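Local coordinates for gamma-resorcylate decarboxylase (Polaromonas, PDB 4QRO), which probably catalyses the manganese-dependent, non-oxidative decarboxylation of gamma-resorcylate (2,6-dihydroxybenzoate) to resorcinol, as a member of the amidohydrolase superfamily, at residues A[63-68]-A[129-134]; A[101-106]-A[145-150]; A[278-283]-A[315-320]. One frame throughout, in Å; residues are numbered along the deposited sequence.

In the fold
From the N terminus, strand 52-59 leads into the loop holding 63-68, which interaction 1 ties to 129-134 in the loop after strand 125-128. Segment 101-106, following strand 95-97, lies between those two along the chain and reaches forward to 145-150 at the start of helix 148-157, so interactions 1 and 2 cross rather than nest. They also touch: Q104 NE2 lies 2.9 Å from V64 O, a probable hydrogen bond. Interaction 3 comes later in series, closing the loop from strand 282-283 to helix 307-321; its centre is about 30 Å from that of interaction 1, on the opposite side of the chain's centre.

Interaction 1: A[63-68]-A[129-134]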
ATOM      1  N   ALA A  63      -9.389  20.894   0.259  1.00 34.88           N
ATOM      2  CA  ALA A  63      -9.340  22.358   0.039  1.00 37.33           C
ATOM      3  C   ALA A  63      -9.297  22.727  -1.450  1.00 32.35           C
ATOM      4  O   ALA A  63     -10.258  22.451  -2.186  1.00 34.07           O
ATOM      5  CB  ALA A  63      -8.182  22.979   0.821  1.00 36.78           C
ATOM      6  N   VAL A  64      -8.189  23.281  -1.928  1.00 33.58           N
ATOM      7  CA  VAL A  64      -8.143  23.832  -3.287  1.00 35.75           C
ATOM      8  C   VAL A  64      -8.303  22.753  -4.350  1.00 35.94           C
ATOM      9  O   VAL A  64      -8.857  23.012  -5.414  1.00 33.87           O
ATOM     10  CB  VAL A  64      -6.871  24.681  -3.511  1.00 37.25           C
ATOM     11  CG1 VAL A  64      -6.767  25.174  -4.944  1.00 35.32           C
ATOM     12  CG2 VAL A  64      -6.871  25.866  -2.546  1.00 40.83           C
ATOM     13  N   GLN A  65      -7.885  21.530  -4.040  1.00 32.81           N
ATOM     14  CA  GLN A  65      -7.964  20.431  -4.996  1.00 32.22           C
ATOM     15  C   GLN A  65      -9.380  19.948  -5.320  1.00 40.32           C
ATOM     16  O   GLN A  65      -9.577  19.154  -6.279  1.00 34.52           O
ATOM     17  CB  GLN A  65      -7.128  19.259  -4.506  1.00 30.81           C
ATOM     18  CG  GLN A  65      -5.641  19.444  -4.769  1.00 31.97           C
ATOM     19  CD  GLN A  65      -5.005  20.565  -3.985  1.00 34.08           C
ATOM     20  OE1 GLN A  65      -4.845  20.452  -2.792  1.00 32.14           O
ATOM     21  NE2 GLN A  65      -4.612  21.659  -4.670  1.00 33.27           N
ATOM     22  N   ALA A  66     -10.346  20.382  -4.503  1.00 30.76           N
ATOM     23  CA  ALA A  66     -11.741  20.013  -4.684  1.00 33.93           C
ATOM     24  C   ALA A  66     -12.557  21.196  -5.270  1.00 34.94           C
ATOM     25  O   ALA A  66     -13.749  21.096  -5.423  1.00 33.66           O
ATOM     26  CB  ALA A  66     -12.345  19.545  -3.360  1.00 38.17           C
ATOM     27  N   ILE A  67     -11.914  22.299  -5.616  1.00 32.88           N
ATOM     28  CA  ILE A  67     -12.640  23.431  -6.182  1.00 33.61           C
ATOM     29  C   ILE A  67     -12.605  23.339  -7.720  1.00 38.06           C
ATOM     30  O   ILE A  67     -11.602  23.644  -8.370  1.00 36.57           O
ATOM     31  CB  ILE A  67     -12.079  24.746  -5.654  1.00 35.97           C
ATOM     32  CG1 ILE A  67     -12.226  24.799  -4.112  1.00 31.37           C
ATOM     33  CG2 ILE A  67     -12.773  25.925  -6.358  1.00 39.61           C
ATOM     34  CD1 ILE A  67     -11.487  25.976  -3.504  1.00 51.69           C
ATOM     35  N   ALA A  68     -13.725  22.927  -8.290  1.00 40.87           N
ATOM     36  CA  ALA A  68     -13.760  22.479  -9.681  1.00 39.06           C
ATOM     37  C   ALA A  68     -13.753  23.621 -10.682  1.00 40.05           C
ATOM     38  O   ALA A  68     -13.397  23.432 -11.840  1.00 38.65           O
ATOM     39  CB  ALA A  68     -14.942  21.587  -9.898  1.00 32.43           C
ATOM     40  N   GLY A 129      -3.162  15.611  -3.440  1.00 32.93           N
ATOM     41  CA  GLY A 129      -3.412  14.643  -4.486  1.00 30.76           C
ATOM     42  C   GLY A 129      -4.014  15.273  -5.732  1.00 33.44           C
ATOM     43  O   GLY A 129      -3.790  16.457  -6.024  1.00 32.64           O
ATOM     44  N   PHE A 130      -4.799  14.481  -6.461  1.00 27.81           N
ATOM     45  CA  PHE A 130      -5.370  14.927  -7.728  1.00 29.24           C
ATOM     46  C   PHE A 130      -6.307  16.113  -7.586  1.00 34.92           C
ATOM     47  O   PHE A 130      -6.893  16.362  -6.516  1.00 30.90           O
ATOM     48  CB  PHE A 130      -6.138  13.782  -8.406  1.00 28.99           C
ATOM     49  CG  PHE A 130      -7.330  13.296  -7.622  1.00 32.06           C
ATOM     50  CD1 PHE A 130      -8.562  13.925  -7.737  1.00 27.12           C
ATOM     51  CD2 PHE A 130      -7.228  12.186  -6.792  1.00 30.94           C
ATOM     52  CE1 PHE A 130      -9.656  13.488  -7.006  1.00 37.31           C
ATOM     53  CE2 PHE A 130      -8.317  11.742  -6.064  1.00 32.29           C
ATOM     54  CZ  PHE A 130      -9.535  12.389  -6.165  1.00 36.53           C
ATOM     55  N   SER A 131      -6.500  16.811  -8.702  1.00 34.55           N
ATOM     56  CA  SER A 131      -7.448  17.919  -8.758  1.00 35.13           C
ATOM     57  C   SER A 131      -8.722  17.572  -9.530  1.00 30.74           C
ATOM     58  O   SER A 131      -8.722  16.769 -10.485  1.00 32.47           O
ATOM     59  CB  SER A 131      -6.789  19.136  -9.402  1.00 31.87           C
ATOM     60  OG  SER A 131      -5.758  19.611  -8.596  1.00 36.60           O
ATOM     61  N   GLN A 132      -9.798  18.197  -9.095  1.00 32.31           N
ATOM     62  CA  GLN A 132     -11.071  18.187  -9.793  1.00 32.44           C
ATOM     63  C   GLN A 132     -11.137  19.491 -10.580  1.00 36.23           C
ATOM     64  O   GLN A 132     -10.880  20.550 -10.026  1.00 31.65           O
ATOM     65  CB  GLN A 132     -12.221  18.107  -8.793  1.00 36.28           C
ATOM     66  CG  GLN A 132     -12.327  16.769  -8.056  1.00 38.44           C
ATOM     67  CD  GLN A 132     -13.339  16.805  -6.923  1.00 32.37           C
ATOM     68  OE1 GLN A 132     -13.022  17.198  -5.823  1.00 39.64           O
ATOM     69  NE2 GLN A 132     -14.574  16.399  -7.204  1.00 43.03           N
ATOM     70  N   ASP A 133     -11.459  19.402 -11.865  1.00 36.93           N
ATOM     71  CA  ASP A 133     -11.656  20.577 -12.717  1.00 33.33           C
ATOM     72  C   ASP A 133     -12.871  20.258 -13.555  1.00 38.18           C
ATOM     73  O   ASP A 133     -12.933  19.192 -14.193  1.00 36.21           O
ATOM     74  CB  ASP A 133     -10.426  20.841 -13.606  1.00 30.39           C
ATOM     75  CG  ASP A 133     -10.538  22.149 -14.440  1.00 61.58           C
ATOM     76  OD1 ASP A 133     -11.613  22.532 -14.991  1.00 40.86           O
ATOM     77  OD2 ASP A 133      -9.499  22.806 -14.567  1.00 51.82           O
ATOM     78  N   ASN A 134     -13.861  21.151 -13.503  1.00 37.62           N
ATOM     79  CA  ASN A 134     -15.087  21.007 -14.311  1.00 35.23           C
ATOM     80  C   ASN A 134     -14.833  20.778 -15.790  1.00 33.73           C
ATOM     81  O   ASN A 134     -15.629  20.132 -16.453  1.00 34.18           O
ATOM     82  CB  ASN A 134     -16.024  22.242 -14.122  1.00 36.79           C
ATOM     83  CG  ASN A 134     -16.772  22.212 -12.804  1.00 35.90           C
ATOM     84  OD1 ASN A 134     -17.143  21.143 -12.315  1.00 37.32           O
ATOM     85  ND2 ASN A 134     -16.995  23.377 -12.218  1.00 34.55           N
TER
HETATM   86  O   HOH W   1      -5.809  22.006  -7.294  1.00 28.68           O
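Q65 and Q132 join the two loops through the backbone: Q132 N donates to Q65 O over 3.0 Å, with an N-H...O angle of 162°. A second bond of the same kind follows, N134 N to A68 O at 2.9 Å and 173°, so two bonds hold the extended residues 131-133, and N134 after them, against the turn. Between them A68 CA points its hydrogen at Q132 O, a CA-H...O contact of 3.5 Å.

The Q65 side chain can be followed outward. Its CB rests 3.5 Å from F130 O, and CG has both that oxygen and G129 O on one side of it. CG stands anti to the carbonyl carbon, and the bend at chi2 (67°) turns the amide toward the end of strand 125-128. There OE1 accepts from N128 N, while NE2 donates to a water, 2.9 Å away, that also hydrogen-bonds S131 OG. The serine hydroxyl is bonded to Y142 OH as well, which makes it a junction of the buried polar network.

Q132 approaches differently. Its chain extends beyond CG alongside the turn and brings OE1 to 3.3 Å from A66 CA, where the contact is packing; the hydrogen-bond partner of OE1 is R166 NH2. R166 NH1 binds F130 O and, weakly, Q65 O, so this one guanidinium braces both loops. At the far end the N134 amide lies against A68 CB, with OD1 3.3 Å from that methyl group.

Residues 64-66 form a short 3-10 turn after strand 52-59; the partner loop comes directly after strand 125-128. The contact therefore joins two loops at the C-terminal ends of parallel strands, the end of an amidohydrolase-type barrel where the active site lies; the Q65 side chain is about 11 Å from the bound manganese ion.

Interaction 2: A[101-106]-A[145-150]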
ATOM      1  N   LEU A 101      -2.009  25.572  -4.002  1.00 30.96           N
ATOM      2  CA  LEU A 101      -1.944  25.824  -5.444  1.00 31.24           C
ATOM      3  C   LEU A 101      -3.170  25.347  -6.231  1.00 31.52           C
ATOM      4  O   LEU A 101      -3.710  24.256  -5.979  1.00 36.54           O
ATOM      5  CB  LEU A 101      -0.710  25.184  -6.067  1.00 34.07           C
ATOM      6  CG  LEU A 101       0.650  25.588  -5.541  1.00 35.62           C
ATOM      7  CD1 LEU A 101       1.684  24.665  -6.172  1.00 36.32           C
ATOM      8  CD2 LEU A 101       0.945  27.067  -5.834  1.00 41.74           C
ATOM      9  N   PRO A 102      -3.612  26.162  -7.203  1.00 29.13           N
ATOM     10  CA  PRO A 102      -4.740  25.783  -8.020  1.00 34.67           C
ATOM     11  C   PRO A 102      -4.254  24.929  -9.169  1.00 42.61           C
ATOM     12  O   PRO A 102      -4.091  25.418 -10.280  1.00 35.28           O
ATOM     13  CB  PRO A 102      -5.276  27.144  -8.509  1.00 41.53           C
ATOM     14  CG  PRO A 102      -4.052  27.992  -8.625  1.00 33.01           C
ATOM     15  CD  PRO A 102      -3.185  27.559  -7.473  1.00 37.87           C
ATOM     16  N   MET A 103      -4.019  23.646  -8.885  1.00 32.27           N
ATOM     17  CA  MET A 103      -3.410  22.742  -9.852  1.00 35.10           C
ATOM     18  C   MET A 103      -4.354  22.397 -11.007  1.00 35.45           C
ATOM     19  O   MET A 103      -3.948  21.788 -11.998  1.00 44.81           O
ATOM     20  CB  MET A 103      -2.929  21.483  -9.147  1.00 32.15           C
ATOM     21  CG  MET A 103      -1.838  21.754  -8.123  1.00 33.89           C
ATOM     22  SD  MET A 103      -0.244  22.232  -8.788  1.00 33.59           S
ATOM     23  CE  MET A 103       0.189  20.797  -9.782  1.00 30.35           C
ATOM     24  N   GLN A 104      -5.612  22.807 -10.879  1.00 34.15           N
ATOM     25  CA  GLN A 104      -6.566  22.790 -11.987  1.00 36.58           C
ATOM     26  C   GLN A 104      -5.979  23.390 -13.267  1.00 48.27           C
ATOM     27  O   GLN A 104      -6.216  22.909 -14.364  1.00 39.96           O
ATOM     28  CB  GLN A 104      -7.834  23.569 -11.589  1.00 34.40           C
ATOM     29  CG  GLN A 104      -8.718  22.820 -10.578  1.00 36.88           C
ATOM     30  CD  GLN A 104      -8.287  22.940  -9.109  1.00 31.34           C
ATOM     31  OE1 GLN A 104      -7.343  23.658  -8.774  1.00 39.49           O
ATOM     32  NE2 GLN A 104      -8.991  22.235  -8.233  1.00 36.97           N
ATOM     33  N   ASP A 105      -5.202  24.448 -13.108  1.00 34.89           N
ATOM     34  CA  ASP A 105      -4.641  25.157 -14.230  1.00 34.63           C
ATOM     35  C   ASP A 105      -3.119  25.223 -14.051  1.00 33.19           C
ATOM     36  O   ASP A 105      -2.649  25.853 -13.114  1.00 43.41           O
ATOM     37  CB  ASP A 105      -5.288  26.530 -14.256  1.00 31.84           C
ATOM     38  CG  ASP A 105      -4.946  27.343 -15.501  1.00 61.71           C
ATOM     39  OD1 ASP A 105      -3.763  27.423 -15.865  1.00 47.93           O
ATOM     40  OD2 ASP A 105      -5.863  27.957 -16.089  1.00 61.61           O
ATOM     41  N   PRO A 106      -2.346  24.541 -14.922  1.00 39.50           N
ATOM     42  CA  PRO A 106      -0.891  24.532 -14.749  1.00 41.69           C
ATOM     43  C   PRO A 106      -0.248  25.927 -14.712  1.00 38.13           C
ATOM     44  O   PRO A 106       0.661  26.158 -13.922  1.00 32.06           O
ATOM     45  CB  PRO A 106      -0.409  23.763 -15.974  1.00 40.18           C
ATOM     46  CG  PRO A 106      -1.501  22.797 -16.234  1.00 45.46           C
ATOM     47  CD  PRO A 106      -2.760  23.572 -15.959  1.00 41.67           C
ATOM     48  N   ALA A 145       0.865  15.412 -19.267  1.00 36.95           N
ATOM     49  CA  ALA A 145       1.796  16.272 -20.012  1.00 37.42           C
ATOM     50  C   ALA A 145       1.648  17.775 -19.741  1.00 33.60           C
ATOM     51  O   ALA A 145       2.641  18.526 -19.742  1.00 34.62           O
ATOM     52  CB  ALA A 145       1.652  16.000 -21.508  1.00 53.35           C
ATOM     53  N   GLN A 146       0.420  18.225 -19.521  1.00 35.81           N
ATOM     54  CA  GLN A 146       0.183  19.654 -19.316  1.00 40.33           C
ATOM     55  C   GLN A 146       0.900  20.193 -18.050  1.00 42.92           C
ATOM     56  O   GLN A 146       1.151  21.397 -17.958  1.00 31.33           O
ATOM     57  CB  GLN A 146      -1.329  20.004 -19.379  1.00 37.76           C
ATOM     58  CG  GLN A 146      -2.219  19.510 -18.217  1.00 34.86           C
ATOM     59  CD  GLN A 146      -2.837  18.142 -18.432  1.00 42.28           C
ATOM     60  OE1 GLN A 146      -2.284  17.299 -19.139  1.00 52.50           O
ATOM     61  NE2 GLN A 146      -3.978  17.907 -17.795  1.00 42.87           N
ATOM     62  N   TYR A 147       1.259  19.310 -17.102  1.00 33.06           N
ATOM     63  CA  TYR A 147       1.973  19.719 -15.875  1.00 33.76           C
ATOM     64  C   TYR A 147       3.478  19.913 -16.041  1.00 32.85           C
ATOM     65  O   TYR A 147       4.118  20.493 -15.166  1.00 35.10           O
ATOM     66  CB  TYR A 147       1.652  18.776 -14.677  1.00 34.65           C
ATOM     67  CG  TYR A 147       0.238  18.991 -14.270  1.00 30.87           C
ATOM     68  CD1 TYR A 147      -0.137  20.136 -13.558  1.00 32.01           C
ATOM     69  CD2 TYR A 147      -0.769  18.143 -14.724  1.00 32.64           C
ATOM     70  CE1 TYR A 147      -1.477  20.388 -13.270  1.00 29.25           C
ATOM     71  CE2 TYR A 147      -2.101  18.383 -14.428  1.00 44.36           C
ATOM     72  CZ  TYR A 147      -2.453  19.509 -13.700  1.00 33.92           C
ATOM     73  OH  TYR A 147      -3.793  19.745 -13.425  1.00 34.46           O
ATOM     74  N   TRP A 148       4.047  19.479 -17.160  1.00 33.88           N
ATOM     75  CA  TRP A 148       5.511  19.442 -17.273  1.00 31.60           C
ATOM     76  C   TRP A 148       6.135  20.856 -17.216  1.00 40.79           C
ATOM     77  O   TRP A 148       7.167  21.042 -16.590  1.00 41.26           O
ATOM     78  CB  TRP A 148       5.951  18.605 -18.487  1.00 33.05           C
ATOM     79  CG  TRP A 148       5.812  17.114 -18.181  1.00 37.78           C
ATOM     80  CD1 TRP A 148       4.738  16.503 -17.610  1.00 45.32           C
ATOM     81  CD2 TRP A 148       6.778  16.077 -18.427  1.00 45.86           C
ATOM     82  NE1 TRP A 148       4.959  15.153 -17.491  1.00 44.83           N
ATOM     83  CE2 TRP A 148       6.204  14.861 -17.988  1.00 42.85           C
ATOM     84  CE3 TRP A 148       8.073  16.057 -18.979  1.00 39.26           C
ATOM     85  CZ2 TRP A 148       6.872  13.626 -18.085  1.00 37.57           C
ATOM     86  CZ3 TRP A 148       8.740  14.829 -19.087  1.00 42.35           C
ATOM     87  CH2 TRP A 148       8.137  13.630 -18.622  1.00 39.48           C
ATOM     88  N   PRO A 149       5.479  21.862 -17.821  1.00 44.10           N
ATOM     89  CA  PRO A 149       5.954  23.248 -17.608  1.00 37.33           C
ATOM     90  C   PRO A 149       5.813  23.751 -16.162  1.00 38.24           C
ATOM     91  O   PRO A 149       6.620  24.556 -15.711  1.00 36.55           O
ATOM     92  CB  PRO A 149       5.074  24.079 -18.564  1.00 41.01           C
ATOM     93  CG  PRO A 149       4.605  23.105 -19.603  1.00 44.60           C
ATOM     94  CD  PRO A 149       4.472  21.780 -18.898  1.00 40.36           C
ATOM     95  N   PHE A 150       4.789  23.305 -15.442  1.00 32.64           N
ATOM     96  CA  PHE A 150       4.672  23.627 -14.027  1.00 32.73           C
ATOM     97  C   PHE A 150       5.865  23.044 -13.250  1.00 29.65           C
ATOM     98  O   PHE A 150       6.473  23.742 -12.429  1.00 34.74           O
ATOM     99  CB  PHE A 150       3.331  23.136 -13.421  1.00 37.42           C
ATOM    100  CG  PHE A 150       3.345  23.061 -11.917  1.00 31.31           C
ATOM    101  CD1 PHE A 150       3.061  24.174 -11.150  1.00 32.58           C
ATOM    102  CD2 PHE A 150       3.650  21.868 -11.268  1.00 32.32           C
ATOM    103  CE1 PHE A 150       3.087  24.119  -9.759  1.00 34.10           C
ATOM    104  CE2 PHE A 150       3.701  21.811  -9.879  1.00 35.35           C
ATOM    105  CZ  PHE A 150       3.426  22.934  -9.122  1.00 33.55           C
TER
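The Y147 ring has P106 CG over one face, 4.2 Å from its centroid and 26° off the normal, while M103 O lies at its edge, in the ring plane. That in-plane approach suits the very short hydrogen bond from Y147 OH to M103 O, 2.5 Å. The F150 ring takes M103 on one face: CE sits 3.9 Å from the centroid, 22° off the normal, and SD is also over the face, a Met-aromatic contact. L101 CD1 meets the edge of the same ring, 3.8 Å from F150 CZ. Bends at chi2 and chi3 curl the M103 chain so that CE reaches both rings, coming within 3.8 Å of Y147 CD1. Putting an alanine at F150 would probably open a gap beside L101 CD1 and take the aromatic face from under M103 SD and CE. P106 also packs its CB and CG against Q146 O.

Around this contact, A109 of helix 106-118 touches both M103 and F150, while strand 125-128 meets L101 through A125 and M103 through V127. The start of helix 148-157 is thus packed against the loop that runs from strand 95-97 into helix 106-118.

Interaction 3: A[278-283]-A[315-320]; sequences GADRIL and WGNAQN
N317 reaches from helix 307-321 to the carbonyls of A279 and I282, and its side-chain nitrogen makes both hydrogen bonds that join the two segments. Two residues before it in the helix, the W315 side chain packs on I5 of strand 4-11. At N317, CG stands anti to the carbonyl carbon (chi1 -63°), carrying the amide out to the turn at 279-282. ND2 donates to A279 O over 2.7 Å, in the plane of that carbonyl but with a rather bent N-H...O angle of 132°. Its bond to I282 O, 2.8 Å long, is straighter at 155°, and this oxygen lies in the amide plane of N317. Two acceptors on one NH2 group should fix the amide's rotation.

D280 O comes within 3.3 Å of N317 CG, but its angle to ND2 is too poor for a third bond. Residues 279-280 form a short 3-10 segment leading from helix 267-276 into strand 282-283, a parallel strand of the (beta/alpha)8 barrel of the amidohydrolase superfamily; the N317 amide thus bridges the turn and the strand it enters.

Lower on the same side chain, N317 CB packs against L283 CD2 at 3.4 Å, the two side chains crossing obliquely. A318 follows, its backbone N 4.0 Å from the same L283 methyl. Its CB continues to I5 of strand 4-11, while L283 touches L7 of that strand, so both sides of the contact rest on strand 4-11.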
ATOM      1  N   GLY A 278      16.946   5.447   3.570  1.00 31.55           N
ATOM      2  CA  GLY A 278      17.999   6.038   4.393  1.00 29.04           C
ATOM      3  C   GLY A 278      17.510   7.222   5.222  1.00 29.69           C
ATOM      4  O   GLY A 278      16.602   7.962   4.800  1.00 31.28           O
ATOM      5  N   ALA A 279      18.124   7.395   6.387  1.00 28.78           N
ATOM      6  CA  ALA A 279      17.703   8.396   7.363  1.00 30.72           C
ATOM      7  C   ALA A 279      17.902   9.815   6.876  1.00 26.68           C
ATOM      8  O   ALA A 279      17.265  10.739   7.398  1.00 33.46           O
ATOM      9  CB  ALA A 279      18.423   8.209   8.691  1.00 37.69           C
ATOM     10  N   ASP A 280      18.770  10.015   5.900  1.00 28.31           N
ATOM     11  CA  ASP A 280      18.978  11.359   5.302  1.00 31.32           C
ATOM     12  C   ASP A 280      17.752  11.884   4.573  1.00 37.48           C
ATOM     13  O   ASP A 280      17.671  13.080   4.320  1.00 31.92           O
ATOM     14  CB  ASP A 280      20.126  11.346   4.269  1.00 33.57           C
ATOM     15  CG  ASP A 280      21.504  11.201   4.904  1.00 53.30           C
ATOM     16  OD1 ASP A 280      21.628  11.371   6.112  1.00 39.47           O
ATOM     17  OD2 ASP A 280      22.471  10.908   4.179  1.00 53.58           O
ATOM     18  N   ARG A 281      16.816  10.999   4.220  1.00 30.24           N
ATOM     19  CA  ARG A 281      15.603  11.369   3.463  0.50 21.49           C
ATOM     20  C   ARG A 281      14.321  11.201   4.265  1.00 28.27           C
ATOM     21  O   ARG A 281      13.224  11.186   3.700  1.00 34.04           O
ATOM     22  CB  ARG A 281      15.523  10.575   2.155  0.50 22.94           C
ATOM     23  CG  ARG A 281      16.642  10.958   1.207  0.50 23.11           C
ATOM     24  CD  ARG A 281      16.560  10.312  -0.157  0.50 20.33           C
ATOM     25  NE  ARG A 281      17.535  10.932  -1.039  0.50 33.07           N
ATOM     26  CZ  ARG A 281      17.244  11.874  -1.926  0.50 29.05           C
ATOM     27  NH1 ARG A 281      15.986  12.277  -2.095  0.50 23.40           N
ATOM     28  NH2 ARG A 281      18.212  12.383  -2.675  0.50 28.87           N
ATOM     29  N   ILE A 282      14.457  11.120   5.586  1.00 28.28           N
ATOM     30  CA  ILE A 282      13.335  10.999   6.497  1.00 28.41           C
ATOM     31  C   ILE A 282      13.255  12.248   7.390  1.00 29.58           C
ATOM     32  O   ILE A 282      14.253  12.685   7.939  1.00 30.66           O
ATOM     33  CB  ILE A 282      13.431   9.694   7.312  1.00 27.42           C
ATOM     34  CG1 ILE A 282      13.433   8.516   6.322  1.00 30.74           C
ATOM     35  CG2 ILE A 282      12.221   9.549   8.217  1.00 32.33           C
ATOM     36  CD1 ILE A 282      13.687   7.163   6.952  1.00 31.81           C
ATOM     37  N   LEU A 283      12.054  12.826   7.467  1.00 28.79           N
ATOM     38  CA  LEU A 283      11.806  14.045   8.185  1.00 29.34           C
ATOM     39  C   LEU A 283      10.744  13.842   9.269  1.00 27.59           C
ATOM     40  O   LEU A 283       9.714  13.237   9.014  1.00 30.50           O
ATOM     41  CB  LEU A 283      11.308  15.117   7.210  1.00 28.01           C
ATOM     42  CG  LEU A 283      12.042  15.254   5.860  1.00 38.84           C
ATOM     43  CD1 LEU A 283      11.446  16.344   4.974  1.00 43.12           C
ATOM     44  CD2 LEU A 283      13.486  15.560   6.088  1.00 30.56           C
ATOM     45  N   TRP A 315      15.528  17.513  12.855  1.00 28.15           N
ATOM     46  CA  TRP A 315      15.718  18.879  12.337  1.00 35.09           C
ATOM     47  C   TRP A 315      16.805  19.069  11.283  1.00 38.17           C
ATOM     48  O   TRP A 315      16.673  19.919  10.423  1.00 32.72           O
ATOM     49  CB  TRP A 315      15.968  19.856  13.490  1.00 29.51           C
ATOM     50  CG  TRP A 315      17.127  19.525  14.386  1.00 33.65           C
ATOM     51  CD1 TRP A 315      17.079  18.835  15.577  1.00 39.14           C
ATOM     52  CD2 TRP A 315      18.503  19.899  14.199  1.00 36.06           C
ATOM     53  NE1 TRP A 315      18.339  18.740  16.117  1.00 44.91           N
ATOM     54  CE2 TRP A 315      19.232  19.367  15.290  1.00 39.44           C
ATOM     55  CE3 TRP A 315      19.194  20.607  13.206  1.00 51.32           C
ATOM     56  CZ2 TRP A 315      20.625  19.543  15.425  1.00 52.65           C
ATOM     57  CZ3 TRP A 315      20.586  20.772  13.335  1.00 66.28           C
ATOM     58  CH2 TRP A 315      21.278  20.239  14.435  1.00 54.65           C
ATOM     59  N   GLY A 316      17.907  18.332  11.363  1.00 29.33           N
ATOM     60  CA  GLY A 316      18.989  18.529  10.389  1.00 34.63           C
ATOM     61  C   GLY A 316      18.587  18.403   8.930  1.00 33.89           C
ATOM     62  O   GLY A 316      18.961  19.255   8.117  1.00 31.43           O
ATOM     63  N   ASN A 317      17.836  17.344   8.579  1.00 31.66           N
ATOM     64  CA  ASN A 317      17.452  17.121   7.178  1.00 30.43           C
ATOM     65  C   ASN A 317      16.579  18.271   6.653  1.00 27.14           C
ATOM     66  O   ASN A 317      16.802  18.756   5.543  1.00 31.96           O
ATOM     67  CB  ASN A 317      16.719  15.774   6.974  1.00 31.88           C
ATOM     68  CG  ASN A 317      17.592  14.556   7.318  1.00 32.46           C
ATOM     69  OD1 ASN A 317      18.822  14.621   7.341  1.00 31.40           O
ATOM     70  ND2 ASN A 317      16.947  13.442   7.620  1.00 27.39           N
ATOM     71  N   ALA A 318      15.598  18.668   7.458  1.00 30.44           N
ATOM     72  CA  ALA A 318      14.653  19.710   7.096  1.00 30.92           C
ATOM     73  C   ALA A 318      15.356  21.074   7.010  1.00 33.39           C
ATOM     74  O   ALA A 318      15.098  21.844   6.101  1.00 34.41           O
ATOM     75  CB  ALA A 318      13.517  19.765   8.101  1.00 34.90           C
ATOM     76  N   GLN A 319      16.238  21.371   7.964  1.00 32.05           N
ATOM     77  CA  GLN A 319      16.991  22.644   7.935  1.00 32.84           C
ATOM     78  C   GLN A 319      17.794  22.787   6.629  1.00 33.75           C
ATOM     79  O   GLN A 319      17.811  23.850   5.998  1.00 41.69           O
ATOM     80  CB  GLN A 319      17.898  22.697   9.153  1.00 38.72           C
ATOM     81  CG  GLN A 319      18.673  23.979   9.338  1.00 74.86           C
ATOM     82  CD  GLN A 319      19.365  23.984  10.678  1.00 55.19           C
ATOM     83  OE1 GLN A 319      20.308  23.231  10.897  1.00 57.38           O
ATOM     84  NE2 GLN A 319      18.871  24.798  11.591  1.00 60.85           N
ATOM     85  N   ASN A 320      18.445  21.704   6.219  0.70 36.16           N
ATOM     86  CA  ASN A 320      19.163  21.660   4.955  0.70 36.09           C
ATOM     87  C   ASN A 320      18.236  21.729   3.742  0.70 44.44           C
ATOM     88  O   ASN A 320      18.455  22.531   2.840  0.70 32.72           O
ATOM     89  CB  ASN A 320      20.046  20.401   4.876  0.70 37.93           C
ATOM     90  CG  ASN A 320      21.356  20.545   5.636  0.70 59.84           C
ATOM     91  OD1 ASN A 320      21.975  21.612   5.636  0.70 76.57           O
ATOM     92  ND2 ASN A 320      21.798  19.460   6.274  0.70 50.14           N
TER